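Local atomic coordinates of phosphatidylglycerophosphatase B (Bacillus subtilis, PDB entry 6FMX), a protein that removes the terminal phosphate from phosphatidylglycerophosphate to give phosphatidylglycerol and also dephosphorylates undecaprenyl pyrophosphate in the bacterial cell membrane. Residues T94-L99 with L155-P160; M142-V147 with V175-V180; I151-V156 with K215-R220. One frame throughout, in Å; residues are numbered along the deposited sequence. Where two conformers were deposited one is given.

Interaction 1 (T94-L99 with L155-P160). With OLC ((2R)-2,3-dihydroxypropyl (9Z)-octadec-9-enoate), chain F.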
loop_
_atom_site.group_PDB
_atom_site.type_symbol
_atom_site.label_atom_id
_atom_site.label_comp_id
_atom_site.label_asym_id
_atom_site.label_seq_id
_atom_site.Cartn_x
_atom_site.Cartn_y
_atom_site.Cartn_z
ATOM N N THR A 94 -17.581 0.758 18.329
ATOM C CA THR A 94 -16.455 1.648 18.097
ATOM C C THR A 94 -16.665 2.471 16.833
ATOM O O THR A 94 -17.316 2.038 15.879
ATOM C CB THR A 94 -15.146 0.869 17.979
ATOM O OG1 THR A 94 -14.070 1.785 17.727
ATOM C CG2 THR A 94 -15.227 -0.133 16.834
ATOM N N TRP A 95 -16.100 3.674 16.836
ATOM C CA TRP A 95 -16.112 4.532 15.661
ATOM C C TRP A 95 -14.776 4.511 14.931
ATOM O O TRP A 95 -14.532 5.362 14.070
ATOM C CB TRP A 95 -16.487 5.963 16.059
ATOM C CG TRP A 95 -17.927 6.094 16.461
ATOM C CD1 TRP A 95 -18.550 5.470 17.506
ATOM C CD2 TRP A 95 -18.931 6.885 15.812
ATOM N NE1 TRP A 95 -19.875 5.836 17.552
ATOM C CE2 TRP A 95 -20.133 6.701 16.522
ATOM C CE3 TRP A 95 -18.924 7.741 14.706
ATOM C CZ2 TRP A 95 -21.320 7.333 16.158
ATOM C CZ3 TRP A 95 -20.104 8.369 14.346
ATOM C CH2 TRP A 95 -21.285 8.162 15.071
ATOM N N ASP A 96 -13.911 3.547 15.254
ATOM C CA ASP A 96 -12.574 3.505 14.680
ATOM C C ASP A 96 -12.598 3.370 13.164
ATOM O O ASP A 96 -11.600 3.691 12.511
ATOM C CB ASP A 96 -11.783 2.362 15.317
ATOM C CG ASP A 96 -11.276 2.714 16.699
ATOM O OD1 ASP A 96 -11.447 3.884 17.104
ATOM O OD2 ASP A 96 -10.722 1.825 17.381
ATOM N N GLY A 97 -13.716 2.931 12.586
ATOM C CA GLY A 97 -13.833 2.934 11.138
ATOM C C GLY A 97 -13.663 4.314 10.539
ATOM O O GLY A 97 -13.233 4.451 9.392
ATOM N N LEU A 98 -13.992 5.354 11.304
ATOM C CA LEU A 98 -13.782 6.709 10.814
ATOM C C LEU A 98 -12.297 7.029 10.726
ATOM O O LEU A 98 -11.857 7.684 9.770
ATOM C CB LEU A 98 -14.494 7.719 11.718
ATOM C CG LEU A 98 -15.982 7.944 11.430
ATOM C CD1 LEU A 98 -16.539 9.085 12.265
ATOM C CD2 LEU A 98 -16.228 8.196 9.949
ATOM N N LEU A 99 -11.514 6.568 11.704
ATOM C CA LEU A 99 -10.064 6.699 11.630
ATOM C C LEU A 99 -9.516 5.978 10.407
ATOM O O LEU A 99 -8.608 6.480 9.736
ATOM C CB LEU A 99 -9.422 6.136 12.896
ATOM C CG LEU A 99 -8.843 7.053 13.967
ATOM C CD1 LEU A 99 -9.880 8.045 14.476
ATOM C CD2 LEU A 99 -8.311 6.202 15.116
ATOM N N LEU A 155 -8.553 -4.777 13.741
ATOM C CA LEU A 155 -9.144 -6.089 13.995
ATOM C C LEU A 155 -8.591 -6.701 15.275
ATOM O O LEU A 155 -9.352 -7.203 16.109
ATOM C CB LEU A 155 -8.909 -7.031 12.814
ATOM C CG LEU A 155 -9.671 -6.737 11.514
ATOM C CD1 LEU A 155 -9.360 -7.814 10.479
ATOM C CD2 LEU A 155 -11.182 -6.588 11.745
ATOM N N VAL A 156 -7.266 -6.676 15.445
ATOM C CA VAL A 156 -6.660 -7.194 16.666
ATOM C C VAL A 156 -7.092 -6.363 17.873
ATOM O O VAL A 156 -7.251 -6.895 18.978
ATOM C CB VAL A 156 -5.124 -7.246 16.509
ATOM C CG1 VAL A 156 -4.423 -7.377 17.857
ATOM C CG2 VAL A 156 -4.719 -8.401 15.592
ATOM N N LYS A 157 -7.324 -5.062 17.683
ATOM C CA LYS A 157 -7.762 -4.218 18.795
ATOM C C LYS A 157 -9.157 -4.606 19.279
ATOM O O LYS A 157 -9.426 -4.622 20.488
ATOM C CB LYS A 157 -7.742 -2.743 18.384
ATOM C CG LYS A 157 -8.212 -1.787 19.498
ATOM C CD LYS A 157 -8.089 -0.326 19.099
ATOM C CE LYS A 157 -8.787 0.572 20.113
ATOM N NZ LYS A 157 -8.983 1.956 19.596
ATOM N N HIS A 158 -10.060 -4.928 18.352
ATOM C CA HIS A 158 -11.474 -5.039 18.680
ATOM C C HIS A 158 -12.010 -6.464 18.672
ATOM O O HIS A 158 -13.124 -6.688 19.160
ATOM C CB HIS A 158 -12.305 -4.197 17.707
ATOM C CG HIS A 158 -12.142 -2.721 17.895
ATOM N ND1 HIS A 158 -12.366 -2.097 19.104
ATOM C CD2 HIS A 158 -11.765 -1.748 17.032
ATOM C CE1 HIS A 158 -12.138 -0.801 18.977
ATOM N NE2 HIS A 158 -11.775 -0.564 17.728
ATOM N N LEU A 159 -11.271 -7.427 18.132
ATOM C CA LEU A 159 -11.773 -8.796 18.051
ATOM C C LEU A 159 -10.998 -9.673 19.024
ATOM O O LEU A 159 -9.893 -10.138 18.699
ATOM C CB LEU A 159 -11.664 -9.343 16.626
ATOM C CG LEU A 159 -12.786 -9.066 15.616
ATOM C CD1 LEU A 159 -13.382 -7.673 15.733
ATOM C CD2 LEU A 159 -12.290 -9.312 14.198
ATOM N N PRO A 160 -11.526 -9.930 20.224
ATOM C CA PRO A 160 -10.770 -10.730 21.200
ATOM C C PRO A 160 -10.425 -12.124 20.714
ATOM O O PRO A 160 -9.425 -12.685 21.178
ATOM C CB PRO A 160 -11.703 -10.769 22.422
ATOM C CG PRO A 160 -12.634 -9.600 22.229
ATOM C CD PRO A 160 -12.834 -9.510 20.749
HETATM C C10 OLC F . -14.122 9.957 7.629
HETATM C C9 OLC F . -13.542 10.005 6.433
HETATM C C11 OLC F . -13.912 11.080 8.616
HETATM C C8 OLC F . -12.674 11.182 6.061
HETATM C C24 OLC F . -9.981 7.270 -6.321
HETATM C C12 OLC F . -12.718 10.759 9.506
HETATM C C7 OLC F . -12.683 11.363 4.548
HETATM C C6 OLC F . -12.838 10.024 3.837
HETATM C C5 OLC F . -11.983 9.972 2.576
HETATM C C4 OLC F . -12.744 9.324 1.426
HETATM C C3 OLC F . -11.826 8.434 0.595
HETATM C C2 OLC F . -11.196 9.216 -0.552
HETATM C C21 OLC F . -10.768 8.371 -4.231
HETATM C C1 OLC F . -11.038 8.313 -1.752
HETATM C C22 OLC F . -9.750 7.400 -4.820
HETATM O O19 OLC F . -11.493 7.181 -1.741
HETATM O O25 OLC F . -9.514 8.452 -6.981
HETATM O O23 OLC F . -8.427 7.893 -4.582
HETATM O O20 OLC F . -10.338 8.785 -2.936
#
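The His158 imidazole has Thr94 CG2 over one face and CG of its neighbour Lys157 over the opposite one. The methyl makes a CH-pi contact, with Thr94 CG2 3.7 Å from the centroid of the His158 ring and 16° off the ring normal. Thr94 CG2 sits between the backbone N and the carbonyl carbon, because OG1 has turned anti to the N (chi1 179°). That hydroxyl accepts a bond from Asp96 N, 3.0 Å from Thr94 OG1, which makes an ST turn leading into helix 96-118. At the ring edge His158 NE2 donates to Asp96 OD2 over 2.6 Å. The oxygen lies near the plane of the His158 ring, while NE2 approaches from above the carboxylate plane; the two planes are 45° apart.

The contact joins the ends, probably cytoplasmic, of two transmembrane helices, 96-118 and 139-158, away from the phosphatase site. Lys157 reaches in from the last turn of its helix, and its extended chain brings NZ to the carboxylate. Lys157 NZ forms a salt bridge with Asp96 OD2 at 2.8 Å, on the syn side of the carboxylate. One oxygen therefore accepts from two donors. With an alanine in place of Asp96 the acceptor is gone, which would probably leave His158 NE2 without its carboxylate mate and Lys157 NZ with one partner fewer. Lys157 NZ has a second salt bridge, to Asp213 of helix 192-215. A bound monoolein lies along the outer side of the same turn as Asp96, where Leu98 CD2 is 3.6 Å from its C10.

Interaction 2 (M142-V147 with V175-V180)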
loop_
_atom_site.group_PDB
_atom_site.type_symbol
_atom_site.label_atom_id
_atom_site.label_comp_id
_atom_site.label_asym_id
_atom_site.label_seq_id
_atom_site.Cartn_x
_atom_site.Cartn_y
_atom_site.Cartn_z
ATOM N N MET A 142 0.860 1.951 -2.214
ATOM C CA MET A 142 0.640 2.874 -1.110
ATOM C C MET A 142 -0.671 2.574 -0.390
ATOM O O MET A 142 -0.734 2.631 0.845
ATOM C CB MET A 142 0.646 4.305 -1.638
ATOM C CG MET A 142 0.761 5.374 -0.570
ATOM S SD MET A 142 1.540 6.848 -1.250
ATOM C CE MET A 142 0.936 8.081 -0.090
ATOM N N ASN A 143 -1.733 2.279 -1.151
ATOM C CA ASN A 143 -3.002 1.852 -0.559
ATOM C C ASN A 143 -2.821 0.592 0.279
ATOM O O ASN A 143 -3.327 0.503 1.407
ATOM C CB ASN A 143 -4.039 1.565 -1.653
ATOM C CG ASN A 143 -4.486 2.797 -2.410
ATOM O OD1 ASN A 143 -4.177 3.924 -2.044
ATOM N ND2 ASN A 143 -5.230 2.571 -3.496
ATOM N N ALA A 144 -2.138 -0.416 -0.275
ATOM C CA ALA A 144 -2.085 -1.714 0.394
ATOM C C ALA A 144 -1.195 -1.659 1.631
ATOM O O ALA A 144 -1.497 -2.275 2.658
ATOM C CB ALA A 144 -1.599 -2.800 -0.571
ATOM N N ALA A 145 -0.073 -0.940 1.543
ATOM C CA ALA A 145 0.841 -0.879 2.674
ATOM C C ALA A 145 0.272 -0.060 3.820
ATOM O O ALA A 145 0.724 -0.208 4.956
ATOM C CB ALA A 145 2.192 -0.312 2.239
ATOM N N CYS A 146 -0.691 0.809 3.547
ATOM C CA CYS A 146 -1.410 1.532 4.586
ATOM C C CYS A 146 -2.602 0.732 5.101
ATOM O O CYS A 146 -2.654 0.391 6.282
ATOM C CB CYS A 146 -1.871 2.888 4.048
ATOM S SG CYS A 146 -2.927 3.828 5.176
ATOM N N VAL A 147 -3.535 0.378 4.215
ATOM C CA VAL A 147 -4.842 -0.096 4.659
ATOM C C VAL A 147 -4.760 -1.479 5.301
ATOM O O VAL A 147 -5.416 -1.736 6.318
ATOM C CB VAL A 147 -5.836 -0.071 3.483
ATOM C CG1 VAL A 147 -7.163 -0.687 3.897
ATOM C CG2 VAL A 147 -6.054 1.352 3.011
ATOM N N VAL A 175 1.802 -9.978 3.711
ATOM C CA VAL A 175 1.824 -10.793 2.497
ATOM C C VAL A 175 0.947 -10.165 1.422
ATOM O O VAL A 175 1.332 -10.099 0.246
ATOM C CB VAL A 175 1.377 -12.238 2.801
ATOM C CG1 VAL A 175 1.209 -13.015 1.497
ATOM C CG2 VAL A 175 2.369 -12.936 3.709
ATOM N N ILE A 176 -0.248 -9.707 1.800
ATOM C CA ILE A 176 -1.161 -9.109 0.828
ATOM C C ILE A 176 -0.529 -7.867 0.202
ATOM O O ILE A 176 -0.515 -7.703 -1.023
ATOM C CB ILE A 176 -2.511 -8.774 1.485
ATOM C CG1 ILE A 176 -3.285 -10.044 1.825
ATOM C CG2 ILE A 176 -3.345 -7.913 0.561
ATOM C CD1 ILE A 176 -4.594 -9.743 2.555
ATOM N N ALA A 177 0.006 -6.978 1.039
ATOM C CA ALA A 177 0.600 -5.745 0.522
ATOM C C ALA A 177 1.778 -6.048 -0.397
ATOM O O ALA A 177 1.908 -5.450 -1.472
ATOM C CB ALA A 177 1.037 -4.831 1.675
ATOM N N VAL A 178 2.650 -6.973 0.012
ATOM C CA VAL A 178 3.792 -7.339 -0.818
ATOM C C VAL A 178 3.318 -7.886 -2.159
ATOM O O VAL A 178 3.853 -7.533 -3.220
ATOM C CB VAL A 178 4.693 -8.344 -0.074
ATOM C CG1 VAL A 178 5.726 -8.943 -1.023
ATOM C CG2 VAL A 178 5.378 -7.654 1.085
ATOM N N LEU A 179 2.294 -8.746 -2.133
ATOM C CA LEU A 179 1.780 -9.329 -3.370
ATOM C C LEU A 179 1.185 -8.261 -4.277
ATOM O O LEU A 179 1.368 -8.303 -5.498
ATOM C CB LEU A 179 0.737 -10.402 -3.054
ATOM C CG LEU A 179 1.292 -11.732 -2.540
ATOM C CD1 LEU A 179 0.179 -12.654 -2.122
ATOM C CD2 LEU A 179 2.184 -12.400 -3.574
ATOM N N VAL A 180 0.455 -7.300 -3.702
ATOM C CA VAL A 180 -0.067 -6.205 -4.511
ATOM C C VAL A 180 1.078 -5.460 -5.181
ATOM O O VAL A 180 1.050 -5.203 -6.393
ATOM C CB VAL A 180 -0.935 -5.266 -3.649
ATOM C CG1 VAL A 180 -1.082 -3.906 -4.329
ATOM C CG2 VAL A 180 -2.285 -5.887 -3.400
#
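Ala177 is the first residue of 175-180 to touch helix 139-158, and it does so with its methyl. Ala177 CB lies 3.7 Å from Ala144 O and 4.0 Å from Ala144 CB. The same methyl, Ala177 CB, also comes 4.0 Å from Ala145 N, and so rests on backbone as much as on side chain. In return Ala144 CB meets the Ala177 backbone, 3.8 Å from Ala177 CA. Ala144 and Ala177 form the closest pair of CA atoms, 4.8 Å apart.

One turn further on, Val180 brings up its branched side chain. Its CG1 is anti to the backbone N (chi1 161°) and lies 4.0 Å from Ala144 CB. The Ala144 methyl thus meets both Ala177 and Val180, which are three residues apart on one side of their helix. Val180 also touches His140, the probable proton donor of the phosphatase site, one turn before Ala144. Beyond it the Val180 carbonyl accepts a hydrogen bond from Ser183, within phosphatase motif III.

The two segments, each from a transmembrane helix, run nearly antiparallel, at 175°, with axes 8.4 Å apart at their closest. The other sides of 142-147 pack on helices 74-92, 96-118 and 192-215, so this part of helix 139-158 lies in the middle of the bundle. No hydrogen bond crosses between the two segments. The contact is made by van der Waals packing of methyl groups and backbone, and its closeness probably depends on the small side chains of Ala144 and Ala177, as is common in membrane helix pairs.

Interaction 3 (I151-V156 with K215-R220); sequences IAYFLV and KIKRFR
Helical segment 151-156 and the irregular segment 215-220 keep their backbones well apart, with 14.0 Å between the nearest CA atoms, those of Tyr153 and Lys215. Two long side chains bridge the gap. Tyr153 and Lys217 reach out from opposite directions and meet at their polar ends, where Lys217 NZ donates a hydrogen bond of 3.3 Å to Tyr153 OH. Tyr153 CG is anti to the backbone N (chi1 169°), which carries the phenol outward from the helix. Lys217 has CG anti to the carbonyl carbon, and its chain bends at the last torsion (chi4 148°). The amine reaches the hydroxyl obliquely to the phenol ring, and Lys217 CE stays 4.1 Å from Tyr153 OH.

The stronger polar partner of the hydroxyl is Asp213, hydrogen-bonded through OD2 near the end of helix 192-215. The ring itself is buried among Phe206, Lys210 and Glu214 of that helix and Tyr170 of helix 166-186. Tyr153 CD2 lies 3.8 Å above the plane of the neighbouring Phe154 ring, over its centre. This packing places the phenol between transmembrane helices while its hydroxyl lies at their probable cytoplasmic end.

The contact ties helix 139-158 to the C-terminal tail that follows helix 192-215, far from the catalytic residues. The tail is exposed and Lys217 also touches a crystal neighbour, so its exact course may partly reflect the lattice. Just 52 Å² is buried between the two segments, and one hydrogen bond is all that joins them. By hydrogen-bonding to the hydroxyl, the carboxylate of Asp213 probably makes its oxygen a better acceptor for the Lys217 amine. The chemistry implies a slight polar link at the membrane border, with the buried tyrosine probably the more fixed half.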
loop_
_atom_site.group_PDB
_atom_site.type_symbol
_atom_site.label_atom_id
_atom_site.label_comp_id
_atom_site.label_asym_id
_atom_site.label_seq_id
_atom_site.Cartn_x
_atom_site.Cartn_y
_atom_site.Cartn_z
ATOM N N ILE A 151 -6.046 -2.223 8.943
ATOM C CA ILE A 151 -7.121 -3.176 9.213
ATOM C C ILE A 151 -6.671 -4.194 10.248
ATOM O O ILE A 151 -7.394 -4.496 11.207
ATOM C CB ILE A 151 -7.571 -3.858 7.908
ATOM C CG1 ILE A 151 -8.401 -2.899 7.056
ATOM C CG2 ILE A 151 -8.341 -5.149 8.220
ATOM C CD1 ILE A 151 -8.681 -3.425 5.632
ATOM N N ALA A 152 -5.464 -4.737 10.068
ATOM C CA ALA A 152 -4.916 -5.683 11.033
ATOM C C ALA A 152 -4.882 -5.087 12.434
ATOM O O ALA A 152 -5.248 -5.755 13.408
ATOM C CB ALA A 152 -3.512 -6.113 10.609
ATOM N N TYR A 153 -4.441 -3.832 12.550
ATOM C CA TYR A 153 -4.349 -3.211 13.868
ATOM C C TYR A 153 -5.717 -3.123 14.527
ATOM O O TYR A 153 -5.875 -3.493 15.697
ATOM C CB TYR A 153 -3.718 -1.818 13.765
ATOM C CG TYR A 153 -3.844 -1.040 15.061
ATOM C CD1 TYR A 153 -3.030 -1.338 16.140
ATOM C CD2 TYR A 153 -4.772 -0.015 15.204
ATOM C CE1 TYR A 153 -3.136 -0.642 17.343
ATOM C CE2 TYR A 153 -4.889 0.687 16.397
ATOM C CZ TYR A 153 -4.068 0.362 17.459
ATOM O OH TYR A 153 -4.179 1.047 18.639
ATOM N N PHE A 154 -6.723 -2.647 13.791
ATOM C CA PHE A 154 -8.036 -2.462 14.393
ATOM C C PHE A 154 -8.778 -3.778 14.598
ATOM O O PHE A 154 -9.546 -3.902 15.558
ATOM C CB PHE A 154 -8.859 -1.495 13.547
ATOM C CG PHE A 154 -8.474 -0.053 13.749
ATOM C CD1 PHE A 154 -8.707 0.570 14.961
ATOM C CD2 PHE A 154 -7.866 0.671 12.729
ATOM C CE1 PHE A 154 -8.346 1.893 15.161
ATOM C CE2 PHE A 154 -7.500 2.005 12.916
ATOM C CZ PHE A 154 -7.741 2.620 14.131
ATOM N N LEU A 155 -8.553 -4.777 13.741
ATOM C CA LEU A 155 -9.144 -6.089 13.995
ATOM C C LEU A 155 -8.591 -6.701 15.275
ATOM O O LEU A 155 -9.352 -7.203 16.109
ATOM C CB LEU A 155 -8.909 -7.031 12.814
ATOM C CG LEU A 155 -9.671 -6.737 11.514
ATOM C CD1 LEU A 155 -9.360 -7.814 10.479
ATOM C CD2 LEU A 155 -11.182 -6.588 11.745
ATOM N N VAL A 156 -7.266 -6.676 15.445
ATOM C CA VAL A 156 -6.660 -7.194 16.666
ATOM C C VAL A 156 -7.092 -6.363 17.873
ATOM O O VAL A 156 -7.251 -6.895 18.978
ATOM C CB VAL A 156 -5.124 -7.246 16.509
ATOM C CG1 VAL A 156 -4.423 -7.377 17.857
ATOM C CG2 VAL A 156 -4.719 -8.401 15.592
ATOM N N LYS A 215 -1.781 6.272 21.646
ATOM C CA LYS A 215 -1.472 7.392 22.530
ATOM C C LYS A 215 -2.716 7.892 23.256
ATOM O O LYS A 215 -2.647 8.270 24.431
ATOM C CB LYS A 215 -0.826 8.522 21.721
ATOM C CG LYS A 215 -0.464 9.749 22.535
ATOM C CD LYS A 215 0.404 9.403 23.727
ATOM C CE LYS A 215 0.691 10.658 24.562
ATOM N NZ LYS A 215 1.672 10.410 25.660
ATOM N N ILE A 216 -3.870 7.905 22.577
ATOM C CA ILE A 216 -5.073 8.464 23.191
ATOM C C ILE A 216 -5.813 7.477 24.076
ATOM O O ILE A 216 -6.857 7.835 24.636
ATOM C CB ILE A 216 -6.050 9.020 22.136
ATOM C CG1 ILE A 216 -6.701 7.889 21.335
ATOM C CG2 ILE A 216 -5.345 10.026 21.229
ATOM C CD1 ILE A 216 -7.690 8.381 20.298
ATOM N N LYS A 217 -5.318 6.251 24.223
ATOM C CA LYS A 217 -5.992 5.296 25.091
ATOM C C LYS A 217 -5.923 5.767 26.535
ATOM O O LYS A 217 -4.928 6.346 26.971
ATOM C CB LYS A 217 -5.372 3.911 24.957
ATOM C CG LYS A 217 -5.615 3.309 23.582
ATOM C CD LYS A 217 -5.017 1.925 23.437
ATOM C CE LYS A 217 -5.826 1.102 22.445
ATOM N NZ LYS A 217 -4.975 0.123 21.694
ATOM N N ARG A 218 -7.000 5.527 27.271
ATOM C CA ARG A 218 -7.073 5.944 28.662
ATOM C C ARG A 218 -6.731 4.821 29.624
ATOM O O ARG A 218 -6.500 5.082 30.815
ATOM C CB ARG A 218 -8.467 6.507 28.945
ATOM C CG ARG A 218 -8.594 7.937 28.424
ATOM C CD ARG A 218 -9.992 8.261 27.976
ATOM N NE ARG A 218 -10.191 9.698 27.824
ATOM C CZ ARG A 218 -11.353 10.261 27.502
ATOM N NH1 ARG A 218 -12.424 9.504 27.293
ATOM N NH2 ARG A 218 -11.443 11.582 27.387
ATOM N N PHE A 219 -6.683 3.590 29.116
ATOM C CA PHE A 219 -6.158 2.419 29.798
ATOM C C PHE A 219 -5.264 1.673 28.822
ATOM O O PHE A 219 -5.511 1.678 27.615
ATOM C CB PHE A 219 -7.289 1.499 30.289
ATOM C CG PHE A 219 -8.227 2.164 31.242
ATOM C CD1 PHE A 219 -9.249 2.975 30.779
ATOM C CD2 PHE A 219 -8.080 1.989 32.608
ATOM C CE1 PHE A 219 -10.107 3.606 31.662
ATOM C CE2 PHE A 219 -8.932 2.615 33.495
ATOM C CZ PHE A 219 -9.948 3.425 33.022
ATOM N N ARG A 220 -4.217 1.042 29.335
ATOM C CA ARG A 220 -3.292 0.343 28.448
ATOM C C ARG A 220 -3.932 -0.929 27.910
ATOM O O ARG A 220 -4.898 -1.428 28.482
ATOM C CB ARG A 220 -1.983 0.000 29.153
ATOM C CG ARG A 220 -1.134 -0.995 28.372
ATOM C CD ARG A 220 0.329 -0.936 28.780
ATOM N NE ARG A 220 0.679 -2.018 29.694
ATOM C CZ ARG A 220 1.793 -2.054 30.419
ATOM N NH1 ARG A 220 2.676 -1.068 30.334
ATOM N NH2 ARG A 220 2.026 -3.079 31.227
#

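In the fold
All three contacts use helix 139-158. Interaction 2 lies on its early turns, interaction 3 further along and interaction 1 at its end. The centres of interactions 1 and 3 are 7 Å apart; they share Leu155 and Val156, and touch where Phe154 meets Asp96 and Leu99. The centre of interaction 2 is 19 Å from that of interaction 1 and 20 Å from that of interaction 3, near the centre of the chain and close to the probable catalytic histidines. Along the chain its segments alternate with those of the other two. One helix thus pairs with helix 166-186 near the active site and, at its probably cytoplasmic end, with helix 96-118 and the tail after helix 192-215.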